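Local coordinates for cycloalternan-forming enzyme (Listeria monocytogenes serovar 1/2a, PDB 5F7U), which is a glycoside hydrolase family 31 protein with a TIM-barrel domain, and holds alpha-D-glucopyranose in several pockets, at residues 275-289 and 588-602. The protein carries 1 engineered substitution. Sequence-based numbering, arbitrary orientation. Where two conformers were deposited one is given.
Sequences YQDQAQTERTYLAVP and GTSGAQKSGIYWSGD. With GLC (alpha-D-glucopyranose), chain F; GLC (alpha-D-glucopyranose), chain B.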
loop_
_atom_site.group_PDB
_atom_site.type_symbol
_atom_site.label_atom_id
_atom_site.label_comp_id
_atom_site.label_asym_id
_atom_site.label_seq_id
_atom_site.Cartn_x
_atom_site.Cartn_y
_atom_site.Cartn_z
ATOM N N TYR A 275 -8.394 -14.407 -9.263
ATOM C CA TYR A 275 -7.374 -14.315 -10.317
ATOM C C TYR A 275 -7.772 -13.284 -11.379
ATOM O O TYR A 275 -8.860 -13.387 -11.955
ATOM C CB TYR A 275 -7.239 -15.714 -10.909
ATOM C CG TYR A 275 -6.251 -15.885 -12.035
ATOM C CD1 TYR A 275 -4.873 -15.914 -11.786
ATOM C CD2 TYR A 275 -6.700 -16.085 -13.345
ATOM C CE1 TYR A 275 -3.961 -16.099 -12.834
ATOM C CE2 TYR A 275 -5.805 -16.278 -14.392
ATOM C CZ TYR A 275 -4.436 -16.291 -14.124
ATOM O OH TYR A 275 -3.539 -16.470 -15.175
ATOM N N GLN A 276 -6.904 -12.287 -11.616
ATOM C CA GLN A 276 -7.029 -11.324 -12.739
ATOM C C GLN A 276 -8.143 -10.268 -12.700
ATOM O O GLN A 276 -7.952 -9.168 -13.221
ATOM C CB GLN A 276 -7.117 -12.046 -14.097
ATOM C CG GLN A 276 -5.855 -12.776 -14.533
ATOM C CD GLN A 276 -5.990 -13.430 -15.925
ATOM O OE1 GLN A 276 -5.057 -14.063 -16.416
ATOM N NE2 GLN A 276 -7.133 -13.275 -16.553
ATOM N N ASP A 277 -9.307 -10.590 -12.146
ATOM C CA ASP A 277 -10.423 -9.638 -12.227
ATOM C C ASP A 277 -10.830 -9.081 -10.850
ATOM O O ASP A 277 -12.019 -8.922 -10.535
ATOM C CB ASP A 277 -11.619 -10.232 -12.998
ATOM C CG ASP A 277 -12.235 -11.429 -12.302
ATOM O OD1 ASP A 277 -11.630 -11.928 -11.329
ATOM O OD2 ASP A 277 -13.340 -11.870 -12.715
ATOM N N GLN A 278 -9.830 -8.754 -10.047
ATOM C CA GLN A 278 -10.081 -8.232 -8.713
ATOM C C GLN A 278 -10.880 -6.928 -8.756
ATOM O O GLN A 278 -11.787 -6.746 -7.949
ATOM C CB GLN A 278 -8.738 -8.006 -7.966
ATOM C CG GLN A 278 -7.828 -9.235 -7.846
ATOM C CD GLN A 278 -6.857 -9.392 -9.028
ATOM O OE1 GLN A 278 -6.983 -8.722 -10.051
ATOM N NE2 GLN A 278 -5.858 -10.268 -8.874
ATOM N N ALA A 279 -10.549 -6.031 -9.691
ATOM C CA ALA A 279 -11.246 -4.725 -9.757
ATOM C C ALA A 279 -12.733 -4.911 -10.098
ATOM O O ALA A 279 -13.611 -4.311 -9.476
ATOM C CB ALA A 279 -10.585 -3.821 -10.795
ATOM N N GLN A 280 -13.000 -5.758 -11.086
ATOM C CA GLN A 280 -14.358 -5.948 -11.587
ATOM C C GLN A 280 -15.244 -6.631 -10.562
ATOM O O GLN A 280 -16.387 -6.226 -10.359
ATOM C CB GLN A 280 -14.340 -6.725 -12.914
ATOM C CG GLN A 280 -13.518 -6.009 -13.991
ATOM C CD GLN A 280 -12.079 -6.539 -14.179
ATOM O OE1 GLN A 280 -11.232 -6.579 -13.250
ATOM N NE2 GLN A 280 -11.780 -6.915 -15.434
ATOM N N THR A 281 -14.686 -7.623 -9.876
ATOM C CA THR A 281 -15.418 -8.369 -8.845
ATOM C C THR A 281 -15.366 -7.684 -7.471
ATOM O O THR A 281 -16.085 -8.090 -6.562
ATOM C CB THR A 281 -14.862 -9.812 -8.672
ATOM O OG1 THR A 281 -13.508 -9.749 -8.215
ATOM C CG2 THR A 281 -14.909 -10.594 -9.976
ATOM N N GLU A 282 -14.504 -6.666 -7.326
ATOM C CA GLU A 282 -14.337 -5.922 -6.060
ATOM C C GLU A 282 -13.870 -6.867 -4.958
ATOM O O GLU A 282 -14.316 -6.782 -3.804
ATOM C CB GLU A 282 -15.635 -5.160 -5.682
ATOM C CG GLU A 282 -16.220 -4.419 -6.881
ATOM C CD GLU A 282 -17.337 -3.453 -6.546
ATOM O OE1 GLU A 282 -17.871 -3.467 -5.417
ATOM O OE2 GLU A 282 -17.702 -2.679 -7.452
ATOM N N ARG A 283 -12.971 -7.785 -5.325
ATOM C CA ARG A 283 -12.419 -8.748 -4.359
ATOM C C ARG A 283 -10.955 -8.425 -4.060
ATOM O O ARG A 283 -10.347 -7.594 -4.749
ATOM C CB ARG A 283 -12.595 -10.177 -4.856
ATOM C CG ARG A 283 -14.077 -10.537 -4.988
ATOM C CD ARG A 283 -14.266 -11.889 -5.621
ATOM N NE ARG A 283 -15.685 -12.099 -5.897
ATOM C CZ ARG A 283 -16.196 -13.209 -6.405
ATOM N NH1 ARG A 283 -15.397 -14.249 -6.713
ATOM N NH2 ARG A 283 -17.521 -13.271 -6.620
ATOM N N THR A 284 -10.415 -9.051 -3.019
ATOM C CA THR A 284 -9.036 -8.812 -2.610
ATOM C C THR A 284 -8.467 -9.934 -1.759
ATOM O O THR A 284 -9.211 -10.632 -1.038
ATOM C CB THR A 284 -8.859 -7.481 -1.859
ATOM O OG1 THR A 284 -7.457 -7.275 -1.592
ATOM C CG2 THR A 284 -9.663 -7.434 -0.519
ATOM N N TYR A 285 -7.147 -10.069 -1.847
ATOM C CA TYR A 285 -6.396 -11.018 -1.036
ATOM C C TYR A 285 -6.140 -10.479 0.360
ATOM O O TYR A 285 -5.796 -11.236 1.261
ATOM C CB TYR A 285 -5.012 -11.229 -1.643
ATOM C CG TYR A 285 -4.955 -11.538 -3.119
ATOM C CD1 TYR A 285 -5.085 -12.858 -3.578
ATOM C CD2 TYR A 285 -4.697 -10.506 -4.057
ATOM C CE1 TYR A 285 -4.980 -13.157 -4.930
ATOM C CE2 TYR A 285 -4.596 -10.801 -5.413
ATOM C CZ TYR A 285 -4.748 -12.119 -5.830
ATOM O OH TYR A 285 -4.636 -12.385 -7.148
ATOM N N LEU A 286 -6.251 -9.163 0.527
ATOM C CA LEU A 286 -5.756 -8.513 1.744
ATOM C C LEU A 286 -6.816 -7.502 2.164
ATOM O O LEU A 286 -6.928 -6.429 1.583
ATOM C CB LEU A 286 -4.385 -7.855 1.459
ATOM C CG LEU A 286 -3.464 -7.560 2.657
ATOM C CD1 LEU A 286 -2.150 -7.005 2.102
ATOM C CD2 LEU A 286 -4.094 -6.577 3.628
ATOM N N ALA A 287 -7.612 -7.893 3.159
ATOM C CA ALA A 287 -8.814 -7.139 3.560
ATOM C C ALA A 287 -8.653 -6.727 4.999
ATOM O O ALA A 287 -8.363 -7.563 5.855
ATOM C CB ALA A 287 -10.055 -8.011 3.411
ATOM N N VAL A 288 -8.868 -5.445 5.271
ATOM C CA VAL A 288 -8.585 -4.887 6.610
ATOM C C VAL A 288 -9.788 -4.040 7.003
ATOM O O VAL A 288 -10.191 -3.191 6.230
ATOM C CB VAL A 288 -7.322 -3.985 6.568
ATOM C CG1 VAL A 288 -7.089 -3.352 7.936
ATOM C CG2 VAL A 288 -6.085 -4.778 6.090
ATOM N N PRO A 289 -10.368 -4.259 8.198
ATOM C CA PRO A 289 -11.560 -3.477 8.582
ATOM C C PRO A 289 -11.179 -2.120 9.209
ATOM O O PRO A 289 -11.521 -1.838 10.349
ATOM C CB PRO A 289 -12.255 -4.407 9.601
ATOM C CG PRO A 289 -11.081 -5.095 10.281
ATOM C CD PRO A 289 -10.030 -5.288 9.205
ATOM N N GLY A 588 -3.645 -11.274 3.678
ATOM C CA GLY A 588 -3.622 -11.019 5.119
ATOM C C GLY A 588 -4.730 -10.100 5.587
ATOM O O GLY A 588 -5.600 -9.707 4.812
ATOM N N THR A 589 -4.703 -9.794 6.882
ATOM C CA THR A 589 -5.672 -8.854 7.446
ATOM C C THR A 589 -4.929 -7.860 8.350
ATOM O O THR A 589 -3.718 -7.689 8.199
ATOM C CB THR A 589 -6.863 -9.597 8.110
ATOM O OG1 THR A 589 -7.891 -8.646 8.425
ATOM C CG2 THR A 589 -6.408 -10.355 9.342
ATOM N N SER A 590 -5.637 -7.173 9.249
ATOM C CA SER A 590 -4.965 -6.262 10.192
ATOM C C SER A 590 -3.798 -6.963 10.891
ATOM O O SER A 590 -3.924 -8.112 11.342
ATOM C CB SER A 590 -5.946 -5.769 11.252
ATOM O OG SER A 590 -6.402 -6.848 12.031
ATOM N N GLY A 591 -2.658 -6.271 10.948
ATOM C CA GLY A 591 -1.400 -6.843 11.485
ATOM C C GLY A 591 -0.495 -7.426 10.412
ATOM O O GLY A 591 0.672 -7.710 10.692
ATOM N N ALA A 592 -1.012 -7.608 9.187
ATOM C CA ALA A 592 -0.176 -8.109 8.081
ATOM C C ALA A 592 1.135 -7.325 7.978
ATOM O O ALA A 592 2.186 -7.887 7.671
ATOM C CB ALA A 592 -0.923 -8.005 6.768
ATOM N N GLN A 593 1.055 -6.027 8.250
ATOM C CA GLN A 593 2.203 -5.133 8.098
ATOM C C GLN A 593 3.419 -5.516 8.944
ATOM O O GLN A 593 4.530 -5.117 8.602
ATOM C CB GLN A 593 1.782 -3.679 8.379
ATOM C CG GLN A 593 1.393 -3.422 9.837
ATOM C CD GLN A 593 -0.087 -3.631 10.134
ATOM O OE1 GLN A 593 -0.818 -4.278 9.387
ATOM N NE2 GLN A 593 -0.534 -3.060 11.243
ATOM N N LYS A 594 3.228 -6.294 10.009
ATOM C CA LYS A 594 4.372 -6.702 10.854
ATOM C C LYS A 594 5.312 -7.659 10.124
ATOM O O LYS A 594 6.453 -7.850 10.557
ATOM C CB LYS A 594 3.880 -7.386 12.138
ATOM C CG LYS A 594 3.068 -6.469 13.048
ATOM C CD LYS A 594 2.761 -7.117 14.391
ATOM C CE LYS A 594 1.498 -7.935 14.370
ATOM N NZ LYS A 594 1.446 -8.676 15.673
ATOM N N SER A 595 4.854 -8.261 9.025
ATOM C CA SER A 595 5.554 -9.437 8.489
ATOM C C SER A 595 5.894 -9.380 6.987
ATOM O O SER A 595 5.476 -10.244 6.221
ATOM C CB SER A 595 4.751 -10.711 8.839
ATOM O OG SER A 595 4.583 -10.816 10.258
ATOM N N GLY A 596 6.655 -8.366 6.577
ATOM C CA GLY A 596 7.301 -8.381 5.252
ATOM C C GLY A 596 6.560 -7.683 4.121
ATOM O O GLY A 596 5.723 -6.797 4.355
ATOM N N ILE A 597 6.904 -8.064 2.895
ATOM C CA ILE A 597 6.411 -7.395 1.679
ATOM C C ILE A 597 5.070 -8.002 1.271
ATOM O O ILE A 597 4.872 -9.218 1.438
ATOM C CB ILE A 597 7.429 -7.558 0.511
ATOM C CG1 ILE A 597 8.695 -6.769 0.837
ATOM C CG2 ILE A 597 6.844 -7.091 -0.830
ATOM C CD1 ILE A 597 9.899 -7.157 0.011
ATOM N N TYR A 598 4.166 -7.170 0.746
ATOM C CA TYR A 598 2.919 -7.689 0.118
ATOM C C TYR A 598 2.893 -7.271 -1.324
ATOM O O TYR A 598 3.117 -6.084 -1.607
ATOM C CB TYR A 598 1.650 -7.214 0.883
ATOM C CG TYR A 598 1.626 -7.884 2.225
ATOM C CD1 TYR A 598 2.413 -7.383 3.274
ATOM C CD2 TYR A 598 0.939 -9.094 2.421
ATOM C CE1 TYR A 598 2.488 -8.049 4.498
ATOM C CE2 TYR A 598 1.014 -9.759 3.646
ATOM C CZ TYR A 598 1.784 -9.237 4.671
ATOM O OH TYR A 598 1.843 -9.885 5.895
ATOM N N TRP A 599 2.662 -8.230 -2.236
ATOM C CA TRP A 599 2.469 -7.863 -3.661
ATOM C C TRP A 599 1.020 -8.008 -4.080
ATOM O O TRP A 599 0.274 -8.756 -3.457
ATOM C CB TRP A 599 3.436 -8.608 -4.600
ATOM C CG TRP A 599 2.914 -9.881 -5.203
ATOM C CD1 TRP A 599 2.414 -10.030 -6.457
ATOM C CD2 TRP A 599 2.860 -11.185 -4.588
ATOM N NE1 TRP A 599 2.063 -11.347 -6.676
ATOM C CE2 TRP A 599 2.314 -12.075 -5.549
ATOM C CE3 TRP A 599 3.240 -11.690 -3.334
ATOM C CZ2 TRP A 599 2.110 -13.448 -5.292
ATOM C CZ3 TRP A 599 3.066 -13.059 -3.076
ATOM C CH2 TRP A 599 2.474 -13.921 -4.057
ATOM N N SER A 600 0.626 -7.262 -5.117
ATOM C CA SER A 600 -0.782 -7.124 -5.511
ATOM C C SER A 600 -1.381 -8.328 -6.253
ATOM O O SER A 600 -2.524 -8.278 -6.710
ATOM C CB SER A 600 -0.950 -5.827 -6.306
ATOM O OG SER A 600 -0.321 -5.958 -7.574
ATOM N N GLY A 601 -0.635 -9.426 -6.349
ATOM C CA GLY A 601 -1.205 -10.661 -6.881
ATOM C C GLY A 601 -1.240 -10.764 -8.393
ATOM O O GLY A 601 -0.388 -10.211 -9.086
ATOM N N ASP A 602 -2.241 -11.482 -8.907
ATOM C CA ASP A 602 -2.170 -12.037 -10.263
ATOM C C ASP A 602 -2.955 -11.150 -11.198
ATOM O O ASP A 602 -4.191 -11.139 -11.141
ATOM C CB ASP A 602 -2.777 -13.447 -10.292
ATOM C CG ASP A 602 -2.016 -14.450 -9.413
ATOM O OD1 ASP A 602 -0.833 -14.235 -9.103
ATOM O OD2 ASP A 602 -2.620 -15.472 -9.018
HETATM C C1 GLC F . -4.091 -20.064 -9.902
HETATM C C2 GLC F . -3.890 -19.875 -8.394
HETATM C C3 GLC F . -2.927 -18.718 -8.092
HETATM C C4 GLC F . -1.568 -18.949 -8.765
HETATM C C5 GLC F . -1.832 -19.160 -10.275
HETATM C C6 GLC F . -0.582 -19.502 -11.072
HETATM O O1 GLC F . -4.869 -18.985 -10.439
HETATM O O2 GLC F . -5.154 -19.614 -7.784
HETATM O O3 GLC F . -2.799 -18.567 -6.680
HETATM O O4 GLC F . -0.687 -17.811 -8.606
HETATM O O5 GLC F . -2.828 -20.159 -10.589
HETATM O O6 GLC F . -0.289 -18.304 -11.787
HETATM C C1 GLC B . 0.289 -17.893 -7.539
HETATM C C2 GLC B . 1.039 -16.550 -7.407
HETATM C C3 GLC B . 1.988 -16.269 -8.589
HETATM C C4 GLC B . 2.928 -17.465 -8.815
HETATM C C5 GLC B . 2.166 -18.797 -8.770
HETATM C C6 GLC B . 3.071 -20.017 -8.827
HETATM O O2 GLC B . 0.118 -15.490 -7.125
HETATM O O3 GLC B . 2.785 -15.094 -8.355
HETATM O O4 GLC B . 3.592 -17.336 -10.085
HETATM O O5 GLC B . 1.290 -18.928 -7.632
HETATM O O6 GLC B . 2.197 -21.154 -8.967
HETATM O O HOH W 1 -5.050 -14.807 -7.964
#
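Leu-286 pairs with Gly-588 in a single beta bridge: Gly-588 N donates to Tyr-285 O at 3.2 Å, and Ala-287 N donates to Gly-588 O. The hydroxyl of Thr-589 extends this link, with OG1 donating to Ala-287 O at 2.8 Å in the carbonyl plane. With OG1 anti to the backbone N (chi1 -170°), the hydroxyl of Thr-589 reaches the carbonyl of Ala-287. Leu-286 CD1 packs against Tyr-598 CD2 at 3.7 Å, the two side chains crossing at about a right angle.

A second set of bonds surrounds Asp-602. Its carbonyl O accepts from Gln-276 N at 3.0 Å and Gln-278 NE2 at 2.9 Å, from opposite faces of the carbonyl plane. The bend of Gln-278 at chi2 (89°) brings its amide here, and NE2 also donates to Tyr-285 OH. That hydroxyl in turn accepts from Asp-602 N in a nearly straight bond (168°) and donates to a water held by Asp-602 OD2. The backbone of Asp-602 is thus gripped at both N and O, behind a carboxylate that meets sugar. OD1 accepts from O2 of the chain B glucose at 2.5 Å. Tyr-275 CD1 lies 3.6 Å from Asp-602 CB, and the hydroxyl of Tyr-275 is hydrogen-bonded to Glu-663.

The contact joins the mutarotase-like domain to the TIM barrel of this family 31 protein, at one wall of the glycan pocket. Strand 597-599 is the sixth of the barrel and leads into Asp-602. Helix 555-577 packs on Thr-589 and Tyr-598, while helix 343-354 touches Val-288 and Ser-590.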